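PDB 2EBF: dermonecrotic toxin from Pasteurella multocida, which acts as a dermonecrotic, osteolytic and mitogenic toxin that induces bone resorption and is associated with severe progressive atrophic rhinitis in pigs. Local coordinates for residues L507-G512 with L540-S545; G514-G519 with S545-I550; L76-R81 with H96-L101. One frame throughout, in Å; residues are numbered along the deposited sequence.

Interaction 1 (L507-G512 with L540-S545); sequences LNSTPG and LPDVAS
Asp542 OD1 is gripped by the backbone N of Ser509 at 2.8 Å and by a donating water that also accepts from Val543 N. Its partner oxygen OD2 takes the hydroxyl OG of Ser509 at 2.7 Å, so one serine binds both oxygens of the carboxylate. The contact joins the loop that follows strand 537-539, at the edge of the mixed sheet of the Pasteurella toxin C2 domain, to the residues leaving helix 504-507. The hydroxyl comes to the syn lone pair of OD2, whereas the backbone N meets OD1 from above the carboxylate plane, 39° out of it. With CG anti to its backbone N (chi1 -165°), Asp542 brings the carboxylate in to Ser509, and Arg547 forms a salt bridge with OD2. Ser509 OG has a second partner in the hydroxyl of Tyr338. Asn508 runs past Asp542 in the opposite direction, and its ND2 reaches Leu540 O at 3.0 Å, from well above the carbonyl plane. A second water joins Asn508 OD1 to that same carbonyl, and a third links ND2 to Pro541 O. Beside the amide, methyl CD1 of Leu507 meets CD1 of Leu540 at 3.7 Å, the two side chains crossing at about a right angle.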
loop_
_atom_site.group_PDB
_atom_site.type_symbol
_atom_site.label_atom_id
_atom_site.label_comp_id
_atom_site.label_asym_id
_atom_site.label_seq_id
_atom_site.Cartn_x
_atom_site.Cartn_y
_atom_site.Cartn_z
ATOM N N LEU A 507 2.405 -18.159 -9.432
ATOM C CA LEU A 507 2.946 -19.314 -8.715
ATOM C C LEU A 507 4.290 -19.058 -8.058
ATOM O O LEU A 507 4.424 -19.208 -6.844
ATOM C CB LEU A 507 3.077 -20.503 -9.673
ATOM C CG LEU A 507 1.778 -21.088 -10.238
ATOM C CD1 LEU A 507 2.068 -22.142 -11.291
ATOM C CD2 LEU A 507 0.968 -21.685 -9.116
ATOM N N ASN A 508 5.279 -18.704 -8.884
ATOM C CA ASN A 508 6.655 -18.452 -8.453
ATOM C C ASN A 508 6.998 -16.963 -8.478
ATOM O O ASN A 508 6.108 -16.124 -8.658
ATOM C CB ASN A 508 7.632 -19.251 -9.330
ATOM C CG ASN A 508 7.630 -20.740 -8.991
ATOM O OD1 ASN A 508 7.742 -21.127 -7.821
ATOM N ND2 ASN A 508 7.501 -21.579 -10.014
ATOM N N SER A 509 8.277 -16.633 -8.299
ATOM C CA SER A 509 8.686 -15.238 -8.135
ATOM C C SER A 509 8.531 -14.435 -9.408
ATOM O O SER A 509 8.553 -14.988 -10.509
ATOM C CB SER A 509 10.115 -15.123 -7.591
ATOM O OG SER A 509 10.229 -15.767 -6.328
ATOM N N THR A 510 8.330 -13.133 -9.242
ATOM C CA THR A 510 8.267 -12.180 -10.348
ATOM C C THR A 510 8.963 -10.892 -9.874
ATOM O O THR A 510 9.204 -10.733 -8.669
ATOM C CB THR A 510 6.815 -11.838 -10.744
ATOM O OG1 THR A 510 6.061 -11.549 -9.556
ATOM C CG2 THR A 510 6.153 -12.983 -11.549
ATOM N N PRO A 511 9.335 -9.998 -10.813
ATOM C CA PRO A 511 9.953 -8.711 -10.448
ATOM C C PRO A 511 9.121 -7.838 -9.504
ATOM O O PRO A 511 7.926 -7.616 -9.745
ATOM C CB PRO A 511 10.124 -8.023 -11.802
ATOM C CG PRO A 511 10.311 -9.145 -12.759
ATOM C CD PRO A 511 9.282 -10.160 -12.281
ATOM N N GLY A 512 9.761 -7.343 -8.443
ATOM C CA GLY A 512 9.072 -6.510 -7.439
ATOM C C GLY A 512 9.771 -5.178 -7.209
ATOM O O GLY A 512 10.667 -4.790 -7.972
ATOM N N LEU A 540 7.894 -27.127 -10.983
ATOM C CA LEU A 540 8.064 -25.874 -11.689
ATOM C C LEU A 540 9.009 -25.001 -10.848
ATOM O O LEU A 540 8.562 -24.359 -9.909
ATOM C CB LEU A 540 6.707 -25.190 -11.806
ATOM C CG LEU A 540 6.201 -24.450 -13.038
ATOM C CD1 LEU A 540 5.297 -23.324 -12.548
ATOM C CD2 LEU A 540 7.312 -23.884 -13.901
ATOM N N PRO A 541 10.323 -25.019 -11.158
ATOM C CA PRO A 541 11.329 -24.291 -10.369
ATOM C C PRO A 541 11.159 -22.781 -10.369
ATOM O O PRO A 541 10.660 -22.213 -11.337
ATOM C CB PRO A 541 12.657 -24.659 -11.047
ATOM C CG PRO A 541 12.292 -25.104 -12.401
ATOM C CD PRO A 541 10.944 -25.762 -12.271
ATOM N N ASP A 542 11.583 -22.142 -9.283
ATOM C CA ASP A 542 11.617 -20.683 -9.220
ATOM C C ASP A 542 12.905 -20.225 -9.891
ATOM O O ASP A 542 13.984 -20.316 -9.308
ATOM C CB ASP A 542 11.571 -20.198 -7.766
ATOM C CG ASP A 542 11.228 -18.717 -7.651
ATOM O OD1 ASP A 542 10.621 -18.165 -8.590
ATOM O OD2 ASP A 542 11.552 -18.109 -6.610
ATOM N N VAL A 543 12.789 -19.759 -11.128
ATOM C CA VAL A 543 13.952 -19.449 -11.954
ATOM C C VAL A 543 14.664 -18.157 -11.499
ATOM O O VAL A 543 14.021 -17.216 -11.040
ATOM C CB VAL A 543 13.579 -19.440 -13.470
ATOM C CG1 VAL A 543 12.912 -18.144 -13.896
ATOM C CG2 VAL A 543 14.786 -19.713 -14.313
ATOM N N ALA A 544 15.992 -18.142 -11.620
ATOM C CA ALA A 544 16.816 -17.028 -11.137
ATOM C C ALA A 544 16.489 -15.705 -11.817
ATOM O O ALA A 544 16.455 -14.659 -11.168
ATOM C CB ALA A 544 18.302 -17.353 -11.280
ATOM N N SER A 545 16.229 -15.753 -13.118
ATOM C CA SER A 545 15.921 -14.546 -13.886
ATOM C C SER A 545 14.636 -13.813 -13.467
ATOM O O SER A 545 14.453 -12.645 -13.816
ATOM C CB SER A 545 15.881 -14.853 -15.384
ATOM O OG SER A 545 14.985 -15.903 -15.675
HETATM O O HOH W 1 7.848 -24.041 -7.317
HETATM O O HOH W 2 8.755 -20.414 -12.534
HETATM O O HOH W 3 10.066 -17.942 -11.286
#

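Interaction 2 (G514-G519 with S545-I550); sequences GRPMPG and SSRVPI
Arg547 is the first residue of 545-550 to touch 514-519, and it does so with its carbonyl carbon and the CG of its side chain, which lies 3.8 Å from CG of Pro516. It is the centre of an inverse gamma turn, with a weak bond from Val548 N to Ser546 O, in the loop after strand 537-539, at the surface of the toxin's C2 domain. The aliphatic part of Arg547 runs beside the Pro516 ring, whose CG also sits 3.6 Å from the carbonyl carbon of Arg547. The chain then bends at chi3, and the guanidinium group leaves the contact to form salt bridges through NH1 with Asp342 and through NE with Asp542. The CB of Val548 is directed away, and its carbonyl makes the contact: O takes a CA-H...O contact from Pro516 CA at 3.5 Å, with an angle of 143° at the hydrogen. Residues 547-549 run nearly opposite to 514-516, 164° apart, and CA of Pro549 comes within 4.2 Å of CA of Arg515. The Pro549 ring lies against the peptide between Gly514 and Arg515, with CB 3.6 Å from Arg515 N and 3.7 Å from Gly514 C. Ile550 is joined through a water that donates to its O at 2.7 Å and accepts from Gly514 N. The contact is thus packing of two proline rings on backbone and on the aliphatic part of Arg547, plus one water bridge. Around it, Arg515 NH1 bonds Thr333 at the end of helix 312-333, Met517 packs between that helix and helix 473-490, and Ile550 rests on the start of helix 473-490 while also touching Pro511 of strand 510-511.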
loop_
_atom_site.group_PDB
_atom_site.type_symbol
_atom_site.label_atom_id
_atom_site.label_comp_id
_atom_site.label_asym_id
_atom_site.label_seq_id
_atom_site.Cartn_x
_atom_site.Cartn_y
_atom_site.Cartn_z
ATOM N N GLY A 514 12.268 -3.029 -5.921
ATOM C CA GLY A 514 13.587 -3.019 -5.289
ATOM C C GLY A 514 14.035 -4.397 -4.834
ATOM O O GLY A 514 15.097 -4.545 -4.224
ATOM N N ARG A 515 13.226 -5.411 -5.148
ATOM C CA ARG A 515 13.475 -6.782 -4.700
ATOM C C ARG A 515 12.464 -7.712 -5.376
ATOM O O ARG A 515 11.569 -7.247 -6.066
ATOM C CB ARG A 515 13.347 -6.882 -3.177
ATOM C CG ARG A 515 11.903 -6.779 -2.679
ATOM C CD ARG A 515 11.814 -6.664 -1.172
ATOM N NE ARG A 515 12.370 -5.397 -0.709
ATOM C CZ ARG A 515 11.703 -4.245 -0.694
ATOM N NH1 ARG A 515 10.437 -4.190 -1.110
ATOM N NH2 ARG A 515 12.305 -3.143 -0.260
ATOM N N PRO A 516 12.623 -9.032 -5.215
ATOM C CA PRO A 516 11.631 -9.896 -5.843
ATOM C C PRO A 516 10.262 -9.855 -5.164
ATOM O O PRO A 516 10.156 -9.588 -3.963
ATOM C CB PRO A 516 12.252 -11.302 -5.724
ATOM C CG PRO A 516 13.728 -11.067 -5.354
ATOM C CD PRO A 516 13.691 -9.802 -4.545
ATOM N N MET A 517 9.225 -10.107 -5.958
ATOM C CA MET A 517 7.912 -10.460 -5.423
ATOM C C MET A 517 7.798 -11.993 -5.394
ATOM O O MET A 517 7.720 -12.621 -6.446
ATOM C CB MET A 517 6.813 -9.868 -6.303
ATOM C CG MET A 517 5.407 -10.349 -5.986
ATOM S SD MET A 517 4.934 -9.823 -4.335
ATOM C CE MET A 517 3.225 -10.352 -4.310
ATOM N N PRO A 518 7.796 -12.596 -4.194
ATOM C CA PRO A 518 7.716 -14.053 -4.111
ATOM C C PRO A 518 6.370 -14.514 -4.641
ATOM O O PRO A 518 5.422 -13.726 -4.663
ATOM C CB PRO A 518 7.822 -14.334 -2.604
ATOM C CG PRO A 518 8.390 -13.077 -2.012
ATOM C CD PRO A 518 7.858 -11.976 -2.861
ATOM N N GLY A 519 6.288 -15.770 -5.070
ATOM C CA GLY A 519 5.049 -16.298 -5.613
ATOM C C GLY A 519 4.174 -16.887 -4.528
ATOM O O GLY A 519 4.583 -16.963 -3.361
ATOM N N SER A 545 16.229 -15.753 -13.118
ATOM C CA SER A 545 15.921 -14.546 -13.886
ATOM C C SER A 545 14.636 -13.813 -13.467
ATOM O O SER A 545 14.453 -12.645 -13.816
ATOM C CB SER A 545 15.881 -14.853 -15.384
ATOM O OG SER A 545 14.985 -15.903 -15.675
ATOM N N SER A 546 13.749 -14.495 -12.740
ATOM C CA SER A 546 12.485 -13.894 -12.293
ATOM C C SER A 546 12.553 -13.372 -10.867
ATOM O O SER A 546 11.729 -12.549 -10.445
ATOM C CB SER A 546 11.353 -14.914 -12.410
ATOM O OG SER A 546 10.877 -14.975 -13.742
ATOM N N ARG A 547 13.535 -13.863 -10.122
ATOM C CA ARG A 547 13.686 -13.509 -8.726
ATOM C C ARG A 547 14.563 -12.263 -8.645
ATOM O O ARG A 547 15.691 -12.308 -8.144
ATOM C CB ARG A 547 14.280 -14.692 -7.954
ATOM C CG ARG A 547 13.915 -14.695 -6.499
ATOM C CD ARG A 547 14.733 -15.695 -5.742
ATOM N NE ARG A 547 14.128 -17.018 -5.755
ATOM C CZ ARG A 547 14.500 -18.000 -4.946
ATOM N NH1 ARG A 547 15.494 -17.806 -4.087
ATOM N NH2 ARG A 547 13.879 -19.172 -4.984
ATOM N N VAL A 548 14.032 -11.150 -9.159
ATOM C CA VAL A 548 14.797 -9.914 -9.377
ATOM C C VAL A 548 13.935 -8.681 -9.057
ATOM O O VAL A 548 12.712 -8.801 -8.944
ATOM C CB VAL A 548 15.316 -9.810 -10.853
ATOM C CG1 VAL A 548 16.290 -10.949 -11.199
ATOM C CG2 VAL A 548 14.159 -9.781 -11.853
ATOM N N PRO A 549 14.566 -7.497 -8.876
ATOM C CA PRO A 549 13.777 -6.252 -8.844
ATOM C C PRO A 549 13.275 -5.878 -10.227
ATOM O O PRO A 549 13.874 -6.274 -11.220
ATOM C CB PRO A 549 14.791 -5.189 -8.389
ATOM C CG PRO A 549 15.966 -5.965 -7.849
ATOM C CD PRO A 549 15.995 -7.238 -8.631
ATOM N N ILE A 550 12.170 -5.138 -10.286
ATOM C CA ILE A 550 11.752 -4.486 -11.521
ATOM C C ILE A 550 12.886 -3.531 -11.912
ATOM O O ILE A 550 13.484 -2.906 -11.043
ATOM C CB ILE A 550 10.444 -3.677 -11.319
ATOM C CG1 ILE A 550 9.245 -4.611 -11.128
ATOM C CG2 ILE A 550 10.195 -2.732 -12.502
ATOM C CD1 ILE A 550 8.060 -3.974 -10.373
HETATM O O HOH W 4 12.632 -1.964 -8.672
#

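Interaction 3 (L76-R81 with H96-L101); sequences LAKLQR and HELMEL
The helical segments 76-81 and 96-101 run antiparallel (163°), their axes 9.8 Å apart at closest approach and Lys78 CA 6.3 Å from Leu98 CA; they belong to the consecutive helices 70-84 and 88-108, which pair as a helical hairpin. Lys78 carries the contact. A chi1 near 180° (-173°) swings its CG out toward the other helix, and bends at chi2 and chi3 turn its end toward Glu97. There NZ forms a salt bridge with Glu97 OE1 at 2.7 Å, the two side chains crossing at about a right angle. NZ meets the anti side of OE1, 35° out of the carboxylate plane. A water donates to OE1 as well and weakly accepts from Arg81 NH1, so this oxygen has two donors. The methylenes of Lys78 do the apolar work: CG lies 4.0 Å from Leu98 CG, the chains sliding past each other in opposite directions, and CD is 4.1 Å from Leu101 CD1. On the buried flank Leu98 CD1 packs on CG of Leu79, also 4.0 Å away. The hairpin belongs to the membrane localization domain, and a bound glucose lies about 7 Å from the side chain of Leu101. Leu98 also packs on Leu125 of helix 115-129, while Leu79 touches Leu57 of helix 54-60, which places this leucine pair among four helices.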
loop_
_atom_site.group_PDB
_atom_site.type_symbol
_atom_site.label_atom_id
_atom_site.label_comp_id
_atom_site.label_asym_id
_atom_site.label_seq_id
_atom_site.Cartn_x
_atom_site.Cartn_y
_atom_site.Cartn_z
ATOM N N LEU A 76 -14.269 29.040 -2.551
ATOM C CA LEU A 76 -14.353 29.745 -1.260
ATOM C C LEU A 76 -14.708 28.807 -0.118
ATOM O O LEU A 76 -14.147 28.907 0.984
ATOM C CB LEU A 76 -15.405 30.861 -1.330
ATOM C CG LEU A 76 -15.023 32.134 -2.079
ATOM C CD1 LEU A 76 -16.270 32.987 -2.310
ATOM C CD2 LEU A 76 -13.956 32.925 -1.312
ATOM N N ALA A 77 -15.642 27.897 -0.383
ATOM C CA ALA A 77 -16.061 26.902 0.609
ATOM C C ALA A 77 -14.902 25.997 1.000
ATOM O O ALA A 77 -14.686 25.741 2.185
ATOM C CB ALA A 77 -17.222 26.073 0.082
ATOM N N LYS A 78 -14.166 25.509 0.000
ATOM C CA LYS A 78 -13.013 24.640 0.242
ATOM C C LYS A 78 -11.879 25.374 0.971
ATOM O O LYS A 78 -11.221 24.804 1.844
ATOM C CB LYS A 78 -12.502 24.005 -1.059
ATOM C CG LYS A 78 -11.404 22.962 -0.811
ATOM C CD LYS A 78 -11.634 21.664 -1.555
ATOM C CE LYS A 78 -13.027 21.134 -1.323
ATOM N NZ LYS A 78 -13.169 19.670 -1.502
ATOM N N LEU A 79 -11.652 26.632 0.616
ATOM C CA LEU A 79 -10.635 27.426 1.305
ATOM C C LEU A 79 -10.996 27.547 2.791
ATOM O O LEU A 79 -10.132 27.425 3.661
ATOM C CB LEU A 79 -10.523 28.818 0.691
ATOM C CG LEU A 79 -9.140 29.458 0.483
ATOM C CD1 LEU A 79 -9.236 30.968 0.511
ATOM C CD2 LEU A 79 -8.032 28.924 1.399
ATOM N N GLN A 80 -12.276 27.771 3.076
ATOM C CA GLN A 80 -12.724 27.865 4.458
ATOM C C GLN A 80 -12.495 26.565 5.221
ATOM O O GLN A 80 -12.006 26.598 6.347
ATOM C CB GLN A 80 -14.187 28.302 4.555
ATOM C CG GLN A 80 -14.615 28.598 5.992
ATOM C CD GLN A 80 -13.757 29.673 6.656
ATOM O OE1 GLN A 80 -12.934 29.378 7.528
ATOM N NE2 GLN A 80 -13.934 30.922 6.234
ATOM N N ARG A 81 -12.838 25.434 4.602
ATOM C CA ARG A 81 -12.616 24.116 5.208
ATOM C C ARG A 81 -11.144 23.883 5.537
ATOM O O ARG A 81 -10.831 23.292 6.568
ATOM C CB ARG A 81 -13.134 22.983 4.312
ATOM C CG ARG A 81 -14.651 22.803 4.321
ATOM C CD ARG A 81 -15.062 21.440 3.722
ATOM N NE ARG A 81 -14.673 20.315 4.584
ATOM C CZ ARG A 81 -14.561 19.041 4.196
ATOM N NH1 ARG A 81 -14.805 18.672 2.937
ATOM N NH2 ARG A 81 -14.190 18.122 5.079
ATOM N N HIS A 96 -4.855 19.870 -1.612
ATOM C CA HIS A 96 -4.721 19.259 -2.942
ATOM C C HIS A 96 -6.035 19.339 -3.741
ATOM O O HIS A 96 -6.011 19.612 -4.936
ATOM C CB HIS A 96 -4.246 17.804 -2.844
ATOM C CG HIS A 96 -2.781 17.646 -2.545
ATOM N ND1 HIS A 96 -2.318 17.164 -1.340
ATOM C CD2 HIS A 96 -1.678 17.859 -3.308
ATOM C CE1 HIS A 96 -0.996 17.095 -1.368
ATOM N NE2 HIS A 96 -0.583 17.519 -2.549
ATOM N N GLU A 97 -7.171 19.113 -3.075
ATOM C CA GLU A 97 -8.488 19.255 -3.696
ATOM C C GLU A 97 -8.713 20.671 -4.231
ATOM O O GLU A 97 -9.205 20.840 -5.361
ATOM C CB GLU A 97 -9.603 18.859 -2.714
ATOM C CG GLU A 97 -9.641 17.354 -2.379
ATOM C CD GLU A 97 -10.643 16.997 -1.278
ATOM O OE1 GLU A 97 -11.334 17.892 -0.776
ATOM O OE2 GLU A 97 -10.738 15.810 -0.908
ATOM N N LEU A 98 -8.332 21.679 -3.445
ATOM C CA LEU A 98 -8.453 23.077 -3.877
ATOM C C LEU A 98 -7.592 23.354 -5.099
ATOM O O LEU A 98 -8.013 24.069 -6.015
ATOM C CB LEU A 98 -8.039 24.043 -2.766
ATOM C CG LEU A 98 -8.829 25.362 -2.615
ATOM C CD1 LEU A 98 -8.062 26.429 -1.848
ATOM C CD2 LEU A 98 -9.470 25.927 -3.900
ATOM N N MET A 99 -6.380 22.808 -5.099
ATOM C CA MET A 99 -5.509 22.930 -6.264
ATOM C C MET A 99 -6.237 22.417 -7.511
ATOM O O MET A 99 -6.255 23.099 -8.530
ATOM C CB MET A 99 -4.202 22.164 -6.067
ATOM C CG MET A 99 -3.228 22.749 -5.042
ATOM S SD MET A 99 -1.780 21.667 -5.015
ATOM C CE MET A 99 -0.946 22.276 -3.569
ATOM N N GLU A 100 -6.854 21.232 -7.422
ATOM C CA GLU A 100 -7.608 20.697 -8.566
ATOM C C GLU A 100 -8.753 21.627 -9.004
ATOM O O GLU A 100 -8.911 21.884 -10.201
ATOM C CB GLU A 100 -8.112 19.259 -8.359
ATOM C CG GLU A 100 -8.910 18.755 -9.595
ATOM C CD GLU A 100 -9.391 17.311 -9.511
ATOM O OE1 GLU A 100 -8.867 16.515 -8.703
ATOM O OE2 GLU A 100 -10.311 16.968 -10.287
ATOM N N LEU A 101 -9.530 22.141 -8.044
ATOM C CA LEU A 101 -10.604 23.088 -8.369
ATOM C C LEU A 101 -10.097 24.276 -9.183
ATOM O O LEU A 101 -10.748 24.701 -10.137
ATOM C CB LEU A 101 -11.309 23.591 -7.101
ATOM C CG LEU A 101 -12.022 22.557 -6.226
ATOM C CD1 LEU A 101 -12.836 23.255 -5.157
ATOM C CD2 LEU A 101 -12.908 21.662 -7.072
HETATM O O HOH W 5 -12.750 16.414 1.424
#

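In this C-terminal region of the toxin, interaction 3 comes first from the N terminus and closes the hairpin of helices 70-84 and 88-108 in the membrane localization domain. It lies on the opposite side of the chain's centre from the other two, with centres 47 Å from interaction 1 and 41 Å from interaction 2. Those belong to the C2 domain and join segments 28 and 26 residues apart, closing loops that cross because their segments alternate; Ser545 is shared. They touch directly: Thr510 O probably bonds Met517 N within the two-stranded sheet, and Gly512 O probably bonds Ile550 N. Together they lay the loop after strand 537-539 along this hairpin of 510-511 and 516-517.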